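Long-range contact in E3 ubiquitin-protein ligase HERC2 (Homo sapiens, PDB 4L1M), which probably acts as an E3 ubiquitin ligase, its RCC1-like beta-propeller domain belonging to a family whose members commonly mediate protein-protein interactions: residues G234-G246 / G294-E306. Residues are numbered along the deposited sequence; the frame is centred on the assembly and turned at random.
Sequences GDYGKLGRGGSDG and GTEEHVRYPKLLE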
ATOM      1  N   GLY A 234       7.008  17.414   4.291  1.00 39.10           N
ATOM      2  CA  GLY A 234       7.118  17.986   2.957  1.00 40.20           C
ATOM      3  C   GLY A 234       8.424  17.744   2.229  1.00 40.44           C
ATOM      4  O   GLY A 234       8.555  18.105   1.059  1.00 47.51           O
ATOM      5  N   ASP A 235       9.393  17.152   2.900  1.00 39.30           N
ATOM      6  CA  ASP A 235      10.696  16.857   2.297  1.00 38.70           C
ATOM      7  C   ASP A 235      10.558  16.209   0.911  1.00 36.95           C
ATOM      8  O   ASP A 235       9.683  15.373   0.679  1.00 32.71           O
ATOM      9  CB  ASP A 235      11.526  15.925   3.219  1.00 38.10           C
ATOM     10  CG  ASP A 235      12.159  16.653   4.413  1.00 38.39           C
ATOM     11  OD1 ASP A 235      12.054  17.908   4.493  1.00 39.43           O
ATOM     12  OD2 ASP A 235      12.808  15.968   5.245  1.00 36.76           O
ATOM     13  N   TYR A 236      11.439  16.633   0.008  1.00 38.31           N
ATOM     14  CA  TYR A 236      11.527  16.127  -1.377  1.00 39.00           C
ATOM     15  C   TYR A 236      10.319  16.478  -2.235  1.00 40.62           C
ATOM     16  O   TYR A 236      10.180  15.967  -3.340  1.00 42.28           O
ATOM     17  CB  TYR A 236      11.800  14.610  -1.407  1.00 36.80           C
ATOM     18  CG  TYR A 236      13.028  14.232  -0.622  1.00 36.04           C
ATOM     19  CD1 TYR A 236      14.290  14.513  -1.110  1.00 38.08           C
ATOM     20  CD2 TYR A 236      12.927  13.612   0.632  1.00 35.42           C
ATOM     21  CE1 TYR A 236      15.433  14.205  -0.363  1.00 39.48           C
ATOM     22  CE2 TYR A 236      14.057  13.278   1.386  1.00 35.62           C
ATOM     23  CZ  TYR A 236      15.303  13.578   0.888  1.00 37.47           C
ATOM     24  OH  TYR A 236      16.417  13.246   1.579  1.00 37.69           O
ATOM     25  N   GLY A 237       9.454  17.357  -1.730  1.00 41.82           N
ATOM     26  CA  GLY A 237       8.243  17.772  -2.445  1.00 40.85           C
ATOM     27  C   GLY A 237       7.193  16.700  -2.636  1.00 38.70           C
ATOM     28  O   GLY A 237       6.329  16.826  -3.488  1.00 38.65           O
ATOM     29  N   LYS A 238       7.274  15.637  -1.844  1.00 37.24           N
ATOM     30  CA  LYS A 238       6.307  14.555  -1.908  1.00 35.65           C
ATOM     31  C   LYS A 238       4.863  14.946  -1.648  1.00 35.49           C
ATOM     32  O   LYS A 238       3.988  14.162  -1.939  1.00 39.92           O
ATOM     33  CB  LYS A 238       6.702  13.408  -0.974  1.00 35.92           C
ATOM     34  CG  LYS A 238       6.794  13.746   0.512  1.00 37.36           C
ATOM     35  CD  LYS A 238       7.368  12.546   1.270  1.00 38.01           C
ATOM     36  CE  LYS A 238       7.454  12.774   2.759  1.00 38.11           C
ATOM     37  NZ  LYS A 238       8.588  13.679   3.120  1.00 40.05           N
ATOM     38  N   LEU A 239       4.589  16.131  -1.114  1.00 35.56           N
ATOM     39  CA  LEU A 239       3.203  16.585  -0.923  1.00 35.08           C
ATOM     40  C   LEU A 239       2.605  17.075  -2.215  1.00 35.76           C
ATOM     41  O   LEU A 239       1.376  17.138  -2.337  1.00 37.15           O
ATOM     42  CB  LEU A 239       3.080  17.696   0.133  1.00 34.65           C
ATOM     43  CG  LEU A 239       3.525  17.297   1.533  1.00 35.48           C
ATOM     44  CD1 LEU A 239       3.429  18.488   2.479  1.00 35.81           C
ATOM     45  CD2 LEU A 239       2.725  16.106   2.079  1.00 34.15           C
ATOM     46  N   GLY A 240       3.454  17.417  -3.173  1.00 36.19           N
ATOM     47  CA  GLY A 240       2.991  17.816  -4.511  1.00 38.90           C
ATOM     48  C   GLY A 240       2.692  19.293  -4.729  1.00 40.27           C
ATOM     49  O   GLY A 240       2.048  19.637  -5.720  1.00 44.13           O
ATOM     50  N   ARG A 241       3.140  20.172  -3.834  1.00 39.31           N
ATOM     51  CA  ARG A 241       2.877  21.607  -3.985  1.00 40.63           C
ATOM     52  C   ARG A 241       4.172  22.437  -3.999  1.00 40.35           C
ATOM     53  O   ARG A 241       4.194  23.559  -3.549  1.00 40.47           O
ATOM     54  CB  ARG A 241       1.956  22.110  -2.860  1.00 42.67           C
ATOM     55  CG  ARG A 241       0.508  21.619  -2.903  1.00 45.26           C
ATOM     56  CD  ARG A 241      -0.291  22.166  -1.716  1.00 48.50           C
ATOM     57  NE  ARG A 241       0.039  21.456  -0.483  1.00 51.46           N
ATOM     58  CZ  ARG A 241      -0.389  20.228  -0.178  1.00 53.21           C
ATOM     59  NH1 ARG A 241      -1.185  19.573  -1.010  1.00 54.78           N
ATOM     60  NH2 ARG A 241      -0.033  19.646   0.983  1.00 53.57           N
ATOM     61  N   GLY A 242       5.248  21.880  -4.526  1.00 40.50           N
ATOM     62  CA  GLY A 242       6.530  22.576  -4.582  1.00 40.19           C
ATOM     63  C   GLY A 242       7.280  22.605  -3.253  1.00 39.91           C
ATOM     64  O   GLY A 242       6.738  22.289  -2.198  1.00 39.40           O
ATOM     65  N   GLY A 243       8.548  22.989  -3.322  1.00 40.12           N
ATOM     66  CA  GLY A 243       9.366  23.172  -2.156  1.00 39.19           C
ATOM     67  C   GLY A 243       9.419  21.963  -1.253  1.00 39.04           C
ATOM     68  O   GLY A 243       9.345  20.807  -1.692  1.00 36.13           O
ATOM     69  N   SER A 244       9.569  22.229   0.030  1.00 40.42           N
ATOM     70  CA  SER A 244       9.628  21.156   0.976  1.00 39.80           C
ATOM     71  C   SER A 244       8.934  21.446   2.315  1.00 40.00           C
ATOM     72  O   SER A 244       9.221  20.803   3.288  1.00 40.22           O
ATOM     73  CB  SER A 244      11.092  20.786   1.166  1.00 40.73           C
ATOM     74  OG  SER A 244      11.829  21.880   1.603  1.00 41.29           O
ATOM     75  N   ASP A 245       7.978  22.370   2.335  1.00 42.39           N
ATOM     76  CA  ASP A 245       7.208  22.677   3.551  1.00 42.80           C
ATOM     77  C   ASP A 245       6.190  21.576   3.837  1.00 40.85           C
ATOM     78  O   ASP A 245       5.553  21.052   2.925  1.00 40.77           O
ATOM     79  CB  ASP A 245       6.448  24.004   3.389  1.00 45.80           C
ATOM     80  CG  ASP A 245       7.348  25.218   3.473  1.00 50.72           C
ATOM     81  OD1 ASP A 245       8.562  25.066   3.740  1.00 53.90           O
ATOM     82  OD2 ASP A 245       6.840  26.339   3.261  1.00 53.95           O
ATOM     83  N   GLY A 246       6.048  21.218   5.097  1.00 40.26           N
ATOM     84  CA  GLY A 246       5.050  20.242   5.503  1.00 40.59           C
ATOM     85  C   GLY A 246       3.733  20.910   5.816  1.00 42.54           C
ATOM     86  O   GLY A 246       3.617  22.139   5.793  1.00 45.51           O
ATOM     87  N   GLY A 294      13.258   8.636 -15.410  1.00 51.02           N
ATOM     88  CA  GLY A 294      14.513   8.456 -16.149  1.00 53.13           C
ATOM     89  C   GLY A 294      15.736   9.197 -15.608  1.00 53.63           C
ATOM     90  O   GLY A 294      16.840   9.028 -16.114  1.00 55.30           O
ATOM     91  N   THR A 295      15.535  10.057 -14.616  1.00 53.06           N
ATOM     92  CA  THR A 295      16.653  10.688 -13.873  1.00 54.61           C
ATOM     93  C   THR A 295      16.341  10.624 -12.395  1.00 52.43           C
ATOM     94  O   THR A 295      15.272  10.183 -12.028  1.00 51.18           O
ATOM     95  CB  THR A 295      16.882  12.165 -14.256  1.00 54.22           C
ATOM     96  OG1 THR A 295      15.745  12.939 -13.851  1.00 52.82           O
ATOM     97  CG2 THR A 295      17.129  12.299 -15.758  1.00 55.84           C
ATOM     98  N   GLU A 296      17.283  11.057 -11.558  1.00 54.24           N
ATOM     99  CA  GLU A 296      17.150  10.964 -10.089  1.00 52.08           C
ATOM    100  C   GLU A 296      16.855  12.323  -9.427  1.00 51.30           C
ATOM    101  O   GLU A 296      16.914  12.444  -8.207  1.00 52.78           O
ATOM    102  CB  GLU A 296      18.414  10.333  -9.502  1.00 53.29           C
ATOM    103  CG  GLU A 296      18.616   8.907  -9.977  1.00 55.68           C
ATOM    104  CD  GLU A 296      19.932   8.293  -9.526  1.00 59.85           C
ATOM    105  OE1 GLU A 296      21.012   8.885  -9.843  1.00 64.82           O
ATOM    106  OE2 GLU A 296      19.887   7.204  -8.873  1.00 58.85           O
ATOM    107  N   GLU A 297      16.527  13.336 -10.227  1.00 50.72           N
ATOM    108  CA  GLU A 297      16.096  14.620  -9.697  1.00 48.81           C
ATOM    109  C   GLU A 297      14.810  14.406  -8.859  1.00 46.77           C
ATOM    110  O   GLU A 297      13.900  13.639  -9.244  1.00 46.37           O
ATOM    111  CB  GLU A 297      15.840  15.636 -10.840  1.00 50.74           C
ATOM    112  CG  GLU A 297      16.549  16.988 -10.680  1.00 54.01           C
ATOM    113  N   HIS A 298      14.744  15.062  -7.710  1.00 44.80           N
ATOM    114  CA  HIS A 298      13.497  15.139  -6.952  1.00 42.46           C
ATOM    115  C   HIS A 298      12.502  15.881  -7.823  1.00 43.93           C
ATOM    116  O   HIS A 298      12.882  16.766  -8.581  1.00 48.17           O
ATOM    117  CB  HIS A 298      13.681  15.901  -5.643  1.00 40.43           C
ATOM    118  CG  HIS A 298      14.849  15.437  -4.832  1.00 40.14           C
ATOM    119  ND1 HIS A 298      15.094  14.113  -4.591  1.00 38.82           N
ATOM    120  CD2 HIS A 298      15.837  16.121  -4.209  1.00 41.11           C
ATOM    121  CE1 HIS A 298      16.178  13.990  -3.852  1.00 39.92           C
ATOM    122  NE2 HIS A 298      16.651  15.197  -3.609  1.00 41.05           N
ATOM    123  N   VAL A 299      11.234  15.520  -7.718  1.00 43.37           N
ATOM    124  CA  VAL A 299      10.186  16.132  -8.498  1.00 43.82           C
ATOM    125  C   VAL A 299       9.142  16.616  -7.516  1.00 41.75           C
ATOM    126  O   VAL A 299       8.579  15.816  -6.783  1.00 39.31           O
ATOM    127  CB  VAL A 299       9.576  15.115  -9.487  1.00 45.24           C
ATOM    128  CG1 VAL A 299       8.319  15.679 -10.149  1.00 44.99           C
ATOM    129  CG2 VAL A 299      10.623  14.696 -10.532  1.00 46.30           C
ATOM    130  N   ARG A 300       8.879  17.920  -7.523  1.00 41.74           N
ATOM    131  CA  ARG A 300       8.123  18.535  -6.446  1.00 40.55           C
ATOM    132  C   ARG A 300       6.672  18.851  -6.775  1.00 41.78           C
ATOM    133  O   ARG A 300       5.929  19.335  -5.930  1.00 41.26           O
ATOM    134  CB  ARG A 300       8.869  19.756  -5.960  1.00 40.55           C
ATOM    135  CG  ARG A 300      10.240  19.380  -5.426  1.00 39.63           C
ATOM    136  CD  ARG A 300      11.050  20.582  -4.978  1.00 39.99           C
ATOM    137  NE  ARG A 300      12.391  20.134  -4.669  1.00 39.68           N
ATOM    138  CZ  ARG A 300      12.792  19.695  -3.476  1.00 39.46           C
ATOM    139  NH1 ARG A 300      11.975  19.680  -2.422  1.00 39.95           N
ATOM    140  NH2 ARG A 300      14.028  19.273  -3.332  1.00 39.40           N
ATOM    141  N   TYR A 301       6.267  18.537  -8.007  1.00 44.20           N
ATOM    142  CA  TYR A 301       4.866  18.512  -8.396  1.00 43.71           C
ATOM    143  C   TYR A 301       4.574  17.233  -9.146  1.00 42.93           C
ATOM    144  O   TYR A 301       5.431  16.732  -9.846  1.00 45.44           O
ATOM    145  CB  TYR A 301       4.571  19.665  -9.303  1.00 45.40           C
ATOM    146  CG  TYR A 301       4.831  21.017  -8.693  1.00 47.36           C
ATOM    147  CD1 TYR A 301       3.861  21.660  -7.908  1.00 47.96           C
ATOM    148  CD2 TYR A 301       6.013  21.692  -8.949  1.00 47.47           C
ATOM    149  CE1 TYR A 301       4.079  22.935  -7.402  1.00 48.42           C
ATOM    150  CE2 TYR A 301       6.229  22.956  -8.435  1.00 48.61           C
ATOM    151  CZ  TYR A 301       5.263  23.566  -7.665  1.00 48.27           C
ATOM    152  OH  TYR A 301       5.502  24.808  -7.149  1.00 48.84           O
ATOM    153  N   PRO A 302       3.351  16.712  -9.042  1.00 42.03           N
ATOM    154  CA  PRO A 302       2.983  15.497  -9.770  1.00 42.17           C
ATOM    155  C   PRO A 302       3.361  15.557 -11.230  1.00 41.62           C
ATOM    156  O   PRO A 302       3.081  16.536 -11.877  1.00 41.78           O
ATOM    157  CB  PRO A 302       1.459  15.469  -9.638  1.00 44.29           C
ATOM    158  CG  PRO A 302       1.214  16.134  -8.327  1.00 42.75           C
ATOM    159  CD  PRO A 302       2.189  17.289  -8.359  1.00 43.38           C
ATOM    160  N   LYS A 303       4.015  14.523 -11.722  1.00 40.83           N
ATOM    161  CA  LYS A 303       4.499  14.502 -13.092  1.00 43.18           C
ATOM    162  C   LYS A 303       4.036  13.212 -13.766  1.00 44.88           C
ATOM    163  O   LYS A 303       4.147  12.134 -13.183  1.00 44.26           O
ATOM    164  CB  LYS A 303       6.007  14.583 -13.106  1.00 43.21           C
ATOM    165  CG  LYS A 303       6.628  14.514 -14.478  1.00 45.42           C
ATOM    166  CD  LYS A 303       8.138  14.446 -14.372  1.00 46.73           C
ATOM    167  CE  LYS A 303       8.823  15.208 -15.486  1.00 50.08           C
ATOM    168  NZ  LYS A 303       8.677  14.517 -16.790  1.00 51.64           N
ATOM    169  N   LEU A 304       3.478  13.341 -14.968  1.00 45.80           N
ATOM    170  CA  LEU A 304       3.006  12.205 -15.712  1.00 46.74           C
ATOM    171  C   LEU A 304       4.157  11.264 -16.020  1.00 47.73           C
ATOM    172  O   LEU A 304       5.201  11.684 -16.516  1.00 48.86           O
ATOM    173  CB  LEU A 304       2.327  12.664 -17.033  1.00 48.44           C
ATOM    174  CG  LEU A 304       1.764  11.571 -17.974  1.00 49.18           C
ATOM    175  CD1 LEU A 304       0.727  10.712 -17.277  1.00 47.77           C
ATOM    176  CD2 LEU A 304       1.156  12.183 -19.222  1.00 51.59           C
ATOM    177  N   LEU A 305       3.938   9.981 -15.763  1.00 48.23           N
ATOM    178  CA  LEU A 305       4.945   8.944 -16.018  1.00 49.30           C
ATOM    179  C   LEU A 305       4.879   8.496 -17.487  1.00 52.19           C
ATOM    180  O   LEU A 305       4.080   7.639 -17.856  1.00 52.82           O
ATOM    181  CB  LEU A 305       4.712   7.794 -15.041  1.00 48.53           C
ATOM    182  CG  LEU A 305       5.801   6.751 -14.870  1.00 49.68           C
ATOM    183  CD1 LEU A 305       7.124   7.389 -14.520  1.00 50.99           C
ATOM    184  CD2 LEU A 305       5.414   5.783 -13.775  1.00 49.19           C
ATOM    185  N   GLU A 306       5.708   9.119 -18.326  1.00 55.89           N
ATOM    186  CA  GLU A 306       5.598   8.987 -19.792  1.00 58.52           C
ATOM    187  C   GLU A 306       5.803   7.541 -20.269  1.00 60.11           C
ATOM    188  O   GLU A 306       5.150   7.090 -21.211  1.00 60.74           O
ATOM    189  CB  GLU A 306       6.560   9.944 -20.539  1.00 60.01           C
ATOM    190  CG  GLU A 306       6.193  11.447 -20.510  1.00 61.10           C
ATOM    191  CD  GLU A 306       7.068  12.331 -21.421  1.00 61.96           C
TER
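Tyr-236 points the edge of its ring at one face of the His-298 imidazole: CD1 of Tyr-236 lies over the centre of that ring, the centroids are 4.7 Å apart and the planes meet at 65°, a T-shaped stack. The Tyr-301 ring receives backbone on one face. Gly-242 CA sits 3.9 Å from its centroid and 28° off the normal, a CH-pi contact, while Gly-242 N is offset toward the rim. The guanidinium of Arg-300 carries Tyr-236 O over one face and Gly-243 O at its edge. There NH1 of Arg-300 donates to Gly-243 O over 3.0 Å, nearly in the guanidinium plane but well above the carbonyl plane. The side chain, extended from CG to NE, runs past Gly-237 to get there. In return, Gly-242 N donates to Arg-300 O at 3.0 Å, so Arg-300 is gripped through both backbone and side chain. This surface contact joins neighbouring blades of the RCC1-type propeller: residues 234-246 form part of the loop between strands 228-232 and 250-252, whereas Val-299 and Lys-303 pair through their backbones with strand 280-284 of the next blade, where Pro-302 packs on Trp-283.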